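Local coordinates for protein endoglucanase (Fervidobacterium pennivorans DSM 9078, PDB 6KDD) that probably hydrolyses beta-1,4-glucosidic bonds in cellulose and related glucans, as a family 5 glycoside hydrolase built on a TIM barrel, at residues 31-35 against 36-40; 216-219 against 220-224. One frame throughout, in Å; residues are numbered along the deposited sequence.

Contact 1. Residues 31-35 against 36-40; sequences EAPFE and GAWGV
Ala32 lies over one face of the Trp38 indole and Ala37 over a face of the Phe34 ring, two CH-pi contacts that dominate this tightly folded loop. Ala32 CB stands 3.7 Å from the centroid of the five-membered ring of Trp38, 21° off its normal; a bare methyl lets the backbone come this near the ring. Pro33 CD approaches the indole obliquely, on the same side of its plane as Ala32 CB and 3.7 Å from Trp38 NE1, and the two side chains cross at about a right angle. In the second CH-pi pair Ala37 CB is 3.7 Å from the centroid of the Phe34 ring. The ring reaches that methyl because Phe34 CG is tucked between its own backbone N and carbonyl carbon (chi1 54°), which folds it back over the turn.

The polar part is backbone work. Ala37 N donates to Phe34 O at 3.2 Å, closing a type II turn from Phe34 to Ala37, and Gly39 N to Gly36 O at 3.1 Å closes a type I turn from Gly36 to Gly39. Gly36 is the third residue of the type II turn, where phi is positive (100°), a conformation that glycine adopts readily.

Both carboxylates find their partners outside the two turns: Glu31 accepts from the backbone N of Asn28 and Ala29, while Glu35 forms a salt bridge with Arg83 and accepts from Ile42 N. The arrangement is a pair of overlapping beta turns in a beta-alpha loop of a TIM barrel, following the first barrel strand, 22-25, on the face where this fold carries its active site.

Contact 2. Residues 216-219 against 220-224; sequences EWVN and PTPPV
The backbone reverses through Asn219 and Pro220, where a cis peptide bond brings the two CA atoms to 2.8 Å and turns the chain back past Val218. These are the central residues of a type VIb turn from Val218 to Thr221, whose CA atoms are 5.2 Å apart. Proline suits this site because its ring makes the cis form far less costly than it is for other residues. Type VIb turns lack a closing backbone hydrogen bond, and accordingly Val218 O, though 3.1 Å from Thr221 N, meets it at too poor an angle. Thr221 OG1 makes a weak contact with Val218 O at 3.5 Å and has a second weak partner in Ala215 O; the hydroxyl, set beside its own backbone N (chi1 -58°), thus faces two carbonyls of the preceding chain.

This cis-proline turn belongs to the long loop between helices 208-211 and 232-252, which follows barrel strand 198-204 of the TIM barrel. Val218 meets Pro222 across it, CG1 to CD at 4.3 Å, a loose apolar touch; Val218 also rests on Phe208 and Pro222 on Asn209, both of helix 208-211. Glu216 passes Thr221 with its backbone, CA to OG1 3.9 Å, while its carboxylate forms a salt bridge with Lys266.

In the fold
Contacts 1 and 2 both lie in loops that follow barrel strands, the first after strand 22-25 and the second after strand 198-204, so they belong to the same rim of the TIM barrel, where family 5 enzymes form their substrate cleft. Their centres are about 21 Å apart and their nearest atoms about 8 Å, without touching. Small molecules, probably from crystallisation, mark the surface near each: a glycerol about 4 Å from the Trp38 side chain, and a Tris molecule hydrogen-bonded to Trp217 NE1. Such tryptophans are consistent with a sugar-binding cleft, though no substrate is bound. A nickel ion lies about 6 Å from the Phe34 side chain.

Contact 1. Residues 31-35 against 36-40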
loop_
_atom_site.group_PDB
_atom_site.type_symbol
_atom_site.label_atom_id
_atom_site.label_comp_id
_atom_site.label_asym_id
_atom_site.label_seq_id
_atom_site.Cartn_x
_atom_site.Cartn_y
_atom_site.Cartn_z
ATOM N N GLU A 31 -2.624 -11.220 -0.174
ATOM C CA GLU A 31 -1.203 -11.219 0.170
ATOM C C GLU A 31 -0.888 -12.288 1.226
ATOM O O GLU A 31 0.265 -12.395 1.681
ATOM C CB GLU A 31 -0.762 -9.803 0.595
ATOM C CG GLU A 31 -1.101 -9.418 2.052
ATOM C CD GLU A 31 -2.540 -9.074 2.418
ATOM O OE1 GLU A 31 -3.478 -9.497 1.684
ATOM O OE2 GLU A 31 -2.730 -8.340 3.439
ATOM N N ALA A 32 -1.910 -13.060 1.616
ATOM C CA ALA A 32 -1.722 -14.217 2.496
ATOM C C ALA A 32 -1.155 -15.346 1.636
ATOM O O ALA A 32 -1.090 -15.200 0.408
ATOM C CB ALA A 32 -3.058 -14.612 3.077
ATOM N N PRO A 33 -0.693 -16.499 2.185
ATOM C CA PRO A 33 -0.152 -17.570 1.329
ATOM C C PRO A 33 -1.201 -18.085 0.344
ATOM O O PRO A 33 -0.857 -18.493 -0.767
ATOM C CB PRO A 33 0.291 -18.653 2.363
ATOM C CG PRO A 33 0.596 -17.839 3.606
ATOM C CD PRO A 33 -0.550 -16.820 3.625
ATOM N N PHE A 34 -2.482 -18.012 0.721
ATOM C CA PHE A 34 -3.569 -18.151 -0.246
ATOM C C PHE A 34 -4.724 -17.291 0.236
ATOM O O PHE A 34 -4.828 -16.992 1.431
ATOM C CB PHE A 34 -4.034 -19.622 -0.399
ATOM C CG PHE A 34 -4.421 -20.304 0.900
ATOM C CD1 PHE A 34 -5.710 -20.190 1.419
ATOM C CD2 PHE A 34 -3.503 -21.095 1.592
ATOM C CE1 PHE A 34 -6.069 -20.812 2.599
ATOM C CE2 PHE A 34 -3.869 -21.707 2.792
ATOM C CZ PHE A 34 -5.149 -21.594 3.280
ATOM N N GLU A 35 -5.667 -17.008 -0.660
ATOM C CA GLU A 35 -6.781 -16.114 -0.310
ATOM C C GLU A 35 -7.702 -16.738 0.729
ATOM O O GLU A 35 -8.230 -17.843 0.545
ATOM C CB GLU A 35 -7.620 -15.741 -1.546
ATOM C CG GLU A 35 -8.494 -14.511 -1.304
ATOM C CD GLU A 35 -9.385 -14.081 -2.479
ATOM O OE1 GLU A 35 -9.332 -14.743 -3.558
ATOM O OE2 GLU A 35 -10.101 -13.074 -2.322
ATOM N N GLY A 36 -7.929 -15.996 1.814
ATOM C CA GLY A 36 -8.803 -16.420 2.912
ATOM C C GLY A 36 -8.013 -16.966 4.109
ATOM O O GLY A 36 -8.533 -17.016 5.205
ATOM N N ALA A 37 -6.754 -17.367 3.916
ATOM C CA ALA A 37 -5.950 -17.876 5.018
ATOM C C ALA A 37 -5.886 -16.870 6.169
ATOM O O ALA A 37 -5.752 -17.284 7.326
ATOM C CB ALA A 37 -4.565 -18.202 4.527
ATOM N N TRP A 38 -5.915 -15.550 5.856
ATOM C CA TRP A 38 -5.703 -14.563 6.907
ATOM C C TRP A 38 -7.020 -13.868 7.228
ATOM O O TRP A 38 -7.003 -12.831 7.854
ATOM C CB TRP A 38 -4.617 -13.544 6.517
ATOM C CG TRP A 38 -3.223 -14.081 6.549
ATOM C CD1 TRP A 38 -2.820 -15.317 6.970
ATOM C CD2 TRP A 38 -2.031 -13.373 6.199
ATOM N NE1 TRP A 38 -1.468 -15.431 6.890
ATOM C CE2 TRP A 38 -0.951 -14.256 6.427
ATOM C CE3 TRP A 38 -1.779 -12.088 5.689
ATOM C CZ2 TRP A 38 0.371 -13.875 6.209
ATOM C CZ3 TRP A 38 -0.462 -11.721 5.488
ATOM C CH2 TRP A 38 0.593 -12.590 5.745
ATOM N N GLY A 39 -8.145 -14.406 6.753
ATOM C CA GLY A 39 -9.416 -14.021 7.348
ATOM C C GLY A 39 -10.321 -13.290 6.358
ATOM O O GLY A 39 -11.501 -13.119 6.649
ATOM N N VAL A 40 -9.787 -12.903 5.174
ATOM C CA VAL A 40 -10.572 -12.096 4.231
ATOM C C VAL A 40 -10.542 -12.730 2.854
ATOM O O VAL A 40 -9.486 -13.098 2.338
ATOM C CB VAL A 40 -10.103 -10.629 4.107
ATOM C CG1 VAL A 40 -11.069 -9.849 3.232
ATOM C CG2 VAL A 40 -10.036 -9.967 5.477
#

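Contact 2. Residues 216-219 against 220-224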
loop_
_atom_site.group_PDB
_atom_site.type_symbol
_atom_site.label_atom_id
_atom_site.label_comp_id
_atom_site.label_asym_id
_atom_site.label_seq_id
_atom_site.Cartn_x
_atom_site.Cartn_y
_atom_site.Cartn_z
ATOM N N GLU A 216 0.749 -9.554 17.237
ATOM C CA GLU A 216 1.357 -10.849 17.527
ATOM C C GLU A 216 2.538 -11.085 16.585
ATOM O O GLU A 216 3.527 -11.720 16.955
ATOM C CB GLU A 216 0.305 -11.954 17.393
ATOM C CG GLU A 216 -0.940 -11.732 18.258
ATOM C CD GLU A 216 -2.001 -10.729 17.793
ATOM O OE1 GLU A 216 -3.149 -10.803 18.282
ATOM O OE2 GLU A 216 -1.691 -9.864 16.953
ATOM N N TRP A 217 2.419 -10.521 15.376
ATOM C CA TRP A 217 3.335 -10.746 14.269
ATOM C C TRP A 217 4.615 -9.917 14.406
ATOM O O TRP A 217 5.466 -9.983 13.530
ATOM C CB TRP A 217 2.603 -10.481 12.934
ATOM C CG TRP A 217 2.113 -9.075 12.730
ATOM C CD1 TRP A 217 2.759 -8.086 12.046
ATOM C CD2 TRP A 217 0.872 -8.492 13.197
ATOM N NE1 TRP A 217 2.015 -6.932 12.055
ATOM C CE2 TRP A 217 0.854 -7.153 12.750
ATOM C CE3 TRP A 217 -0.218 -8.955 13.950
ATOM C CZ2 TRP A 217 -0.208 -6.295 13.026
ATOM C CZ3 TRP A 217 -1.267 -8.105 14.238
ATOM C CH2 TRP A 217 -1.261 -6.785 13.770
ATOM N N VAL A 218 4.720 -9.084 15.450
ATOM C CA VAL A 218 5.906 -8.271 15.676
ATOM C C VAL A 218 6.634 -8.863 16.887
ATOM O O VAL A 218 5.974 -9.246 17.855
ATOM C CB VAL A 218 5.542 -6.792 15.925
ATOM C CG1 VAL A 218 6.779 -5.924 16.114
ATOM C CG2 VAL A 218 4.683 -6.216 14.817
ATOM N N ASN A 219 7.977 -8.895 16.829
ATOM C CA ASN A 219 8.802 -9.566 17.832
ATOM C C ASN A 219 9.839 -8.609 18.406
ATOM O O ASN A 219 10.820 -8.264 17.742
ATOM C CB ASN A 219 9.505 -10.823 17.310
ATOM C CG ASN A 219 8.670 -12.074 17.481
ATOM O OD1 ASN A 219 7.745 -12.099 18.288
ATOM N ND2 ASN A 219 8.989 -13.121 16.737
ATOM N N PRO A 220 9.675 -8.207 19.686
ATOM C CA PRO A 220 8.613 -8.757 20.531
ATOM C C PRO A 220 7.349 -7.907 20.414
ATOM O O PRO A 220 7.416 -6.772 19.944
ATOM C CB PRO A 220 9.251 -8.661 21.925
ATOM C CG PRO A 220 10.129 -7.411 21.850
ATOM C CD PRO A 220 10.505 -7.212 20.388
ATOM N N THR A 221 6.209 -8.484 20.810
ATOM C CA THR A 221 4.935 -7.790 20.793
ATOM C C THR A 221 4.979 -6.608 21.759
ATOM O O THR A 221 5.107 -6.800 22.961
ATOM C CB THR A 221 3.813 -8.705 21.280
ATOM O OG1 THR A 221 3.763 -9.873 20.465
ATOM C CG2 THR A 221 2.472 -8.013 21.270
ATOM N N PRO A 222 4.868 -5.346 21.284
ATOM C CA PRO A 222 4.702 -4.214 22.192
ATOM C C PRO A 222 3.467 -4.403 23.069
ATOM O O PRO A 222 2.423 -4.875 22.615
ATOM C CB PRO A 222 4.562 -3.017 21.238
ATOM C CG PRO A 222 5.278 -3.480 19.991
ATOM C CD PRO A 222 4.895 -4.935 19.869
ATOM N N PRO A 223 3.550 -4.017 24.361
ATOM C CA PRO A 223 2.414 -4.145 25.276
ATOM C C PRO A 223 1.227 -3.249 24.924
ATOM O O PRO A 223 1.412 -2.145 24.414
ATOM C CB PRO A 223 2.998 -3.675 26.621
ATOM C CG PRO A 223 4.157 -2.772 26.231
ATOM C CD PRO A 223 4.738 -3.405 24.984
ATOM N N VAL A 224 0.039 -3.733 25.278
ATOM C CA VAL A 224 -1.247 -3.082 25.105
ATOM C C VAL A 224 -1.377 -1.938 26.114
ATOM O O VAL A 224 -0.571 -1.811 27.032
ATOM C CB VAL A 224 -2.353 -4.142 25.277
ATOM C CG1 VAL A 224 -2.320 -4.750 26.670
ATOM C CG2 VAL A 224 -3.751 -3.631 24.965
#